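Local coordinates for S-adenosylmethionine:tRNA ribosyltransferase-isomerase (Thermus thermophilus, PDB 1WDI), which probably transfers and isomerises the ribose of S-adenosylmethionine onto the 7-aminomethyl group of preQ1-modified tRNA, giving epoxyqueuosine, a step of queuosine biosynthesis, at residues Val45-Leu48 and Pro49-Leu52; Val243-Ala246 and Lys247-Arg251; Glu319-Leu322 and Glu323-Leu327. All blocks are in the same frame, centred on the assembly; numbering follows the deposited sequence.

Contact 1. Residues Val45-Leu48 and Pro49-Leu52; sequences VRDL and PEFL
Leu52 sets its CD1 methyl against Leu48, 3.9 Å from the branch carbon CG, four residues on round a short helical turn. Two i to i+3 bonds define that turn: Glu50 N reaches Asp47 O at 2.9 Å, and Phe51 N reaches Leu48 O at 2.8 Å, a spacing that marks 3-10-like winding. A longer bond from Leu52 N to Leu48 O, at 3.3 Å, is weak. The Phe51 ring turns an edge to the acceptor side of this turn, with CD1 3.6 Å from Asp47 O. Asp47 and Glu50 run alongside each other with carboxylate planes 45° apart, and OD1 of Asp47 comes within 3.4 Å of OE2 of Glu50, two acceptors with no bond between them; Glu50 OE1 has a long, weak ion pair with Lys43, which probably offsets part of the repulsion. With CG beside its own backbone N (chi1 -67°), the Asp47 carboxylate turns back so that OD2 accepts from Arg44 N. The turn follows strand 40-44, with Pro49 and Leu52 against helix 191-199 and Leu48 and Phe51 against Leu343 of strand 341-344.

Contact 2. Residues Val243-Ala246 and Lys247-Arg251; sequences VNRA and KAEGR
This is a local contact at the C-terminal end of helix 237-248, where a Schellman motif stops the helix just ahead of strand 253-256. Its two signature bonds are present: Arg251 N to Ala246 O at 2.7 Å, and, inside it, Gly250 N to Lys247 O at 3.0 Å. Gly250 is the C-prime residue, and its positive phi of 71° reverses the chain. Ordinary helical bonding persists up to that point, with Ala248 N bonded to Asn244 O and Glu249 N to Arg245 O. After the reversal, the Arg251 side chain folds back and lays one guanidinium face on Ala246, whose CA is 3.6 Å from NH2. Arg251 also reaches Val57, and its NH1 forms a salt bridge with Glu203 of strand 203-211 and a hydrogen bond with Gly55 O, just ahead of strand 57-73. Arg245 runs beside Glu249, their flat groups 83° apart, and one water bridges them, accepting from Arg245 NH1 and donating to Glu249 OE2. Glu249 OE1, in the Arg251 guanidinium plane, accepts hydrogen bonds from both NE and NH2 of Arg251, 2.8 Å each, in a side-on salt bridge: NE comes nearly along the C-O axis, NH2 from above the carboxylate plane.

Contact 3. Residues Glu319-Leu322 and Glu323-Leu327; sequences ERTL and EAYRL
Residues 319 to 327 form regular alpha-helix, in which every backbone N from Glu323 to Arg326 bonds the carbonyl four residues back, as in Ala324 N to Arg320 O at 3.0 Å, N-H...O 163°. On the buried side, Thr321 and Tyr325 lie alongside one another, one turn apart. Thr321 puts OG1 beside its backbone N (chi1 -66°), which leaves the methyl CG2 on the side of Tyr325, 3.8 Å from CD1, and the same ring edge faces Thr321 O, 3.2 Å from CD1. The hydroxyl of Thr321 turns instead to Gly317 O, one turn back. On the outer side, Glu319 and Glu323 cross at about a right angle; their OE2 atoms are modelled too close together, so the detail of that meeting is doubtful. Clearer is a water held between Arg320 and Glu323, accepting from NE of Arg320 at 2.8 Å and donating to OE1 of Glu323 at 2.7 Å; it lies in the guanidinium plane and joins charged groups that do not touch directly. Arg326 bends back at chi2 and chi3 along the helix, laying a guanidinium face over Leu322 O and Glu323 CA, with NH1 3.8 Å from Leu322 CB. Arg320 NH1 bonds Tyr33 O and Gly36 O, and Tyr325 OH bonds His302 N. Thr321 and Tyr325 pack on helix 307-316, Ala324 and Tyr325 on Met342 of strand 341-344, and Leu327 on Val40 and His42 of strand 40-44.

In the fold
Centres of contacts 1 and 2 are about 21 Å apart, as are those of contacts 1 and 3, and those of contacts 2 and 3 about 30 Å; none touches another. Between nearest atoms the gaps are about 10 Å from contact 1 to contact 2, about 13 Å from contact 1 to contact 3 and about 19 Å from contact 2 to contact 3. The mixed sheet relates them: strands 40-44 and 341-344 touch side chains of both contact 1 and contact 3, and contact 2 meets strand 57-73. Phe51 O also bonds Arg252, directly after contact 2. None includes a ligand atom or known catalytic residue, so no distance to the active site can be given.

Contact 1. Residues Val45-Leu48 and Pro49-Leu52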
loop_
_atom_site.group_PDB
_atom_site.type_symbol
_atom_site.label_atom_id
_atom_site.label_comp_id
_atom_site.label_asym_id
_atom_site.label_seq_id
_atom_site.Cartn_x
_atom_site.Cartn_y
_atom_site.Cartn_z
ATOM N N VAL A 45 18.622 1.911 -4.713
ATOM C CA VAL A 45 17.450 1.453 -5.446
ATOM C C VAL A 45 17.702 1.465 -6.950
ATOM O O VAL A 45 17.230 0.586 -7.672
ATOM C CB VAL A 45 16.215 2.333 -5.123
ATOM C CG1 VAL A 45 15.044 1.949 -6.023
ATOM C CG2 VAL A 45 15.834 2.165 -3.654
ATOM N N ARG A 46 18.459 2.450 -7.426
ATOM C CA ARG A 46 18.734 2.526 -8.857
ATOM C C ARG A 46 19.486 1.294 -9.372
ATOM O O ARG A 46 19.537 1.052 -10.577
ATOM C CB ARG A 46 19.528 3.797 -9.191
ATOM C CG ARG A 46 20.994 3.755 -8.798
ATOM C CD ARG A 46 21.719 5.007 -9.283
ATOM N NE ARG A 46 21.432 5.307 -10.686
ATOM C CZ ARG A 46 21.878 4.605 -11.725
ATOM N NH1 ARG A 46 22.646 3.540 -11.540
ATOM N NH2 ARG A 46 21.552 4.975 -12.960
ATOM N N ASP A 47 20.057 0.505 -8.462
ATOM C CA ASP A 47 20.796 -0.691 -8.866
ATOM C C ASP A 47 19.930 -1.930 -9.021
ATOM O O ASP A 47 20.424 -3.000 -9.383
ATOM C CB ASP A 47 21.910 -0.994 -7.865
ATOM C CG ASP A 47 22.982 0.057 -7.872
ATOM O OD1 ASP A 47 23.432 0.403 -8.974
ATOM O OD2 ASP A 47 23.372 0.532 -6.785
ATOM N N LEU A 48 18.638 -1.782 -8.754
ATOM C CA LEU A 48 17.699 -2.893 -8.857
ATOM C C LEU A 48 17.830 -3.734 -10.139
ATOM O O LEU A 48 17.782 -4.964 -10.080
ATOM C CB LEU A 48 16.263 -2.368 -8.716
ATOM C CG LEU A 48 15.121 -3.390 -8.736
ATOM C CD1 LEU A 48 15.279 -4.385 -7.581
ATOM C CD2 LEU A 48 13.783 -2.650 -8.634
ATOM N N PRO A 49 18.017 -3.089 -11.309
ATOM C CA PRO A 49 18.144 -3.842 -12.566
ATOM C C PRO A 49 19.220 -4.933 -12.526
ATOM O O PRO A 49 19.094 -5.971 -13.180
ATOM C CB PRO A 49 18.460 -2.750 -13.591
ATOM C CG PRO A 49 17.738 -1.560 -13.035
ATOM C CD PRO A 49 18.103 -1.641 -11.566
ATOM N N GLU A 50 20.273 -4.686 -11.753
ATOM C CA GLU A 50 21.367 -5.640 -11.599
ATOM C C GLU A 50 20.908 -6.950 -10.986
ATOM O O GLU A 50 21.475 -8.007 -11.263
ATOM C CB GLU A 50 22.447 -5.074 -10.679
ATOM C CG GLU A 50 23.433 -4.138 -11.322
ATOM C CD GLU A 50 24.399 -3.579 -10.298
ATOM O OE1 GLU A 50 24.800 -4.338 -9.388
ATOM O OE2 GLU A 50 24.759 -2.390 -10.406
ATOM N N PHE A 51 19.889 -6.878 -10.136
ATOM C CA PHE A 51 19.405 -8.065 -9.454
ATOM C C PHE A 51 18.184 -8.713 -10.065
ATOM O O PHE A 51 17.731 -9.755 -9.604
ATOM C CB PHE A 51 19.166 -7.735 -7.983
ATOM C CG PHE A 51 20.402 -7.247 -7.289
ATOM C CD1 PHE A 51 20.737 -5.896 -7.301
ATOM C CD2 PHE A 51 21.281 -8.151 -6.701
ATOM C CE1 PHE A 51 21.933 -5.450 -6.743
ATOM C CE2 PHE A 51 22.483 -7.715 -6.138
ATOM C CZ PHE A 51 22.810 -6.361 -6.162
ATOM N N LEU A 52 17.648 -8.103 -11.111
ATOM C CA LEU A 52 16.496 -8.683 -11.772
ATOM C C LEU A 52 16.965 -9.238 -13.104
ATOM O O LEU A 52 18.146 -9.128 -13.451
ATOM C CB LEU A 52 15.420 -7.622 -11.991
ATOM C CG LEU A 52 14.877 -6.959 -10.726
ATOM C CD1 LEU A 52 13.686 -6.085 -11.098
ATOM C CD2 LEU A 52 14.464 -8.021 -9.715
#

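Contact 2. Residues Val243-Ala246 and Lys247-Arg251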
loop_
_atom_site.group_PDB
_atom_site.type_symbol
_atom_site.label_atom_id
_atom_site.label_comp_id
_atom_site.label_asym_id
_atom_site.label_seq_id
_atom_site.Cartn_x
_atom_site.Cartn_y
_atom_site.Cartn_z
ATOM N N VAL A 243 0.770 -13.096 -13.901
ATOM C CA VAL A 243 1.372 -13.735 -12.735
ATOM C C VAL A 243 1.291 -15.254 -12.847
ATOM O O VAL A 243 2.266 -15.962 -12.576
ATOM C CB VAL A 243 0.679 -13.276 -11.426
ATOM C CG1 VAL A 243 1.077 -14.179 -10.270
ATOM C CG2 VAL A 243 1.072 -11.832 -11.116
ATOM N N ASN A 244 0.136 -15.760 -13.257
ATOM C CA ASN A 244 -0.030 -17.200 -13.382
ATOM C C ASN A 244 0.806 -17.788 -14.509
ATOM O O ASN A 244 1.370 -18.874 -14.365
ATOM C CB ASN A 244 -1.509 -17.548 -13.559
ATOM C CG ASN A 244 -2.339 -17.128 -12.367
ATOM O OD1 ASN A 244 -1.877 -17.205 -11.228
ATOM N ND2 ASN A 244 -3.568 -16.684 -12.617
ATOM N N ARG A 245 0.905 -17.077 -15.627
ATOM C CA ARG A 245 1.714 -17.569 -16.737
ATOM C C ARG A 245 3.190 -17.572 -16.313
ATOM O O ARG A 245 3.935 -18.496 -16.630
ATOM C CB ARG A 245 1.497 -16.690 -17.982
ATOM C CG ARG A 245 2.270 -17.124 -19.226
ATOM C CD ARG A 245 1.599 -16.601 -20.504
ATOM N NE ARG A 245 1.214 -15.199 -20.360
ATOM C CZ ARG A 245 2.050 -14.172 -20.475
ATOM N NH1 ARG A 245 3.330 -14.378 -20.756
ATOM N NH2 ARG A 245 1.611 -12.936 -20.272
ATOM N N ALA A 246 3.612 -16.542 -15.589
ATOM C CA ALA A 246 5.000 -16.466 -15.129
ATOM C C ALA A 246 5.326 -17.659 -14.227
ATOM O O ALA A 246 6.375 -18.293 -14.370
ATOM C CB ALA A 246 5.235 -15.162 -14.376
ATOM N N LYS A 247 4.425 -17.962 -13.296
ATOM C CA LYS A 247 4.624 -19.088 -12.384
ATOM C C LYS A 247 4.693 -20.387 -13.177
ATOM O O LYS A 247 5.560 -21.220 -12.938
ATOM C CB LYS A 247 3.483 -19.157 -11.358
ATOM C CG LYS A 247 3.488 -20.409 -10.473
ATOM C CD LYS A 247 4.796 -20.562 -9.712
ATOM C CE LYS A 247 4.764 -21.759 -8.768
ATOM N NZ LYS A 247 6.051 -21.896 -8.018
ATOM N N ALA A 248 3.783 -20.550 -14.132
ATOM C CA ALA A 248 3.763 -21.751 -14.958
ATOM C C ALA A 248 5.076 -21.900 -15.725
ATOM O O ALA A 248 5.544 -23.013 -15.960
ATOM C CB ALA A 248 2.591 -21.696 -15.937
ATOM N N GLU A 249 5.674 -20.775 -16.105
ATOM C CA GLU A 249 6.925 -20.798 -16.858
ATOM C C GLU A 249 8.170 -20.691 -15.980
ATOM O O GLU A 249 9.278 -20.542 -16.487
ATOM C CB GLU A 249 6.930 -19.670 -17.890
ATOM C CG GLU A 249 5.706 -19.672 -18.789
ATOM C CD GLU A 249 5.726 -18.548 -19.806
ATOM O OE1 GLU A 249 6.252 -17.457 -19.486
ATOM O OE2 GLU A 249 5.203 -18.753 -20.920
ATOM N N GLY A 250 7.988 -20.760 -14.665
ATOM C CA GLY A 250 9.127 -20.677 -13.768
ATOM C C GLY A 250 9.786 -19.310 -13.659
ATOM O O GLY A 250 10.930 -19.210 -13.217
ATOM N N ARG A 251 9.080 -18.255 -14.064
ATOM C CA ARG A 251 9.625 -16.901 -13.978
ATOM C C ARG A 251 9.262 -16.263 -12.628
ATOM O O ARG A 251 8.212 -16.547 -12.059
ATOM C CB ARG A 251 9.115 -16.054 -15.149
ATOM C CG ARG A 251 9.661 -16.526 -16.508
ATOM C CD ARG A 251 9.289 -15.591 -17.668
ATOM N NE ARG A 251 7.888 -15.683 -18.080
ATOM C CZ ARG A 251 6.978 -14.730 -17.893
ATOM N NH1 ARG A 251 7.302 -13.592 -17.292
ATOM N NH2 ARG A 251 5.736 -14.908 -18.323
HETATM O O HOH W 1 4.704 -16.593 -22.211
#

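Contact 3. Residues Glu319-Leu322 and Glu323-Leu327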
loop_
_atom_site.group_PDB
_atom_site.type_symbol
_atom_site.label_atom_id
_atom_site.label_comp_id
_atom_site.label_asym_id
_atom_site.label_seq_id
_atom_site.Cartn_x
_atom_site.Cartn_y
_atom_site.Cartn_z
ATOM N N GLU A 319 15.056 -15.078 12.339
ATOM C CA GLU A 319 16.428 -14.829 12.770
ATOM C C GLU A 319 17.232 -14.079 11.704
ATOM O O GLU A 319 17.899 -13.101 12.022
ATOM C CB GLU A 319 17.111 -16.154 13.138
ATOM C CG GLU A 319 18.597 -16.063 13.495
ATOM C CD GLU A 319 18.917 -14.986 14.530
ATOM O OE1 GLU A 319 18.061 -14.696 15.392
ATOM O OE2 GLU A 319 20.042 -14.436 14.488
ATOM N N ARG A 320 17.162 -14.517 10.449
ATOM C CA ARG A 320 17.901 -13.833 9.387
ATOM C C ARG A 320 17.389 -12.408 9.188
ATOM O O ARG A 320 18.160 -11.500 8.858
ATOM C CB ARG A 320 17.823 -14.610 8.061
ATOM C CG ARG A 320 18.571 -13.916 6.921
ATOM C CD ARG A 320 18.969 -14.863 5.800
ATOM N NE ARG A 320 19.947 -15.851 6.243
ATOM C CZ ARG A 320 20.482 -16.779 5.463
ATOM N NH1 ARG A 320 20.138 -16.848 4.181
ATOM N NH2 ARG A 320 21.348 -17.650 5.969
ATOM N N THR A 321 16.091 -12.206 9.394
ATOM C CA THR A 321 15.511 -10.876 9.252
ATOM C C THR A 321 16.048 -9.938 10.333
ATOM O O THR A 321 16.456 -8.814 10.038
ATOM C CB THR A 321 13.969 -10.921 9.339
ATOM O OG1 THR A 321 13.453 -11.633 8.208
ATOM C CG2 THR A 321 13.389 -9.512 9.350
ATOM N N LEU A 322 16.056 -10.394 11.584
ATOM C CA LEU A 322 16.568 -9.563 12.675
ATOM C C LEU A 322 18.058 -9.260 12.463
ATOM O O LEU A 322 18.524 -8.161 12.751
ATOM C CB LEU A 322 16.354 -10.262 14.024
ATOM C CG LEU A 322 14.889 -10.566 14.365
ATOM C CD1 LEU A 322 14.802 -11.229 15.734
ATOM C CD2 LEU A 322 14.080 -9.279 14.343
ATOM N N GLU A 323 18.802 -10.239 11.965
ATOM C CA GLU A 323 20.225 -10.051 11.700
ATOM C C GLU A 323 20.418 -8.942 10.655
ATOM O O GLU A 323 21.216 -8.025 10.847
ATOM C CB GLU A 323 20.842 -11.357 11.189
ATOM C CG GLU A 323 21.068 -12.410 12.267
ATOM C CD GLU A 323 21.295 -13.794 11.693
ATOM O OE1 GLU A 323 21.528 -13.905 10.470
ATOM O OE2 GLU A 323 21.241 -14.774 12.466
ATOM N N ALA A 324 19.670 -9.028 9.557
ATOM C CA ALA A 324 19.759 -8.036 8.489
ATOM C C ALA A 324 19.362 -6.652 8.985
ATOM O O ALA A 324 19.949 -5.645 8.580
ATOM C CB ALA A 324 18.870 -8.448 7.314
ATOM N N TYR A 325 18.361 -6.599 9.859
ATOM C CA TYR A 325 17.909 -5.321 10.397
ATOM C C TYR A 325 18.958 -4.707 11.316
ATOM O O TYR A 325 19.159 -3.495 11.317
ATOM C CB TYR A 325 16.584 -5.483 11.148
ATOM C CG TYR A 325 15.368 -5.202 10.288
ATOM C CD1 TYR A 325 15.028 -6.037 9.225
ATOM C CD2 TYR A 325 14.571 -4.085 10.527
ATOM C CE1 TYR A 325 13.915 -5.763 8.419
ATOM C CE2 TYR A 325 13.467 -3.801 9.731
ATOM C CZ TYR A 325 13.143 -4.642 8.681
ATOM O OH TYR A 325 12.044 -4.353 7.895
ATOM N N ARG A 326 19.630 -5.544 12.098
ATOM C CA ARG A 326 20.671 -5.047 12.990
ATOM C C ARG A 326 21.803 -4.505 12.121
ATOM O O ARG A 326 22.385 -3.468 12.425
ATOM C CB ARG A 326 21.179 -6.173 13.894
ATOM C CG ARG A 326 21.091 -5.854 15.374
ATOM C CD ARG A 326 20.467 -7.005 16.152
ATOM N NE ARG A 326 21.202 -8.253 15.970
ATOM C CZ ARG A 326 20.636 -9.452 16.017
ATOM N NH1 ARG A 326 19.329 -9.555 16.243
ATOM N NH2 ARG A 326 21.365 -10.542 15.823
ATOM N N LEU A 327 22.101 -5.203 11.029
ATOM C CA LEU A 327 23.147 -4.767 10.109
ATOM C C LEU A 327 22.749 -3.424 9.499
ATOM O O LEU A 327 23.566 -2.513 9.397
ATOM C CB LEU A 327 23.356 -5.796 8.987
ATOM C CG LEU A 327 24.427 -5.421 7.947
ATOM C CD1 LEU A 327 25.795 -5.380 8.634
ATOM C CD2 LEU A 327 24.447 -6.429 6.794
HETATM O O HOH W 2 19.979 -13.046 16.936
HETATM O O HOH W 3 21.181 -15.925 8.772
#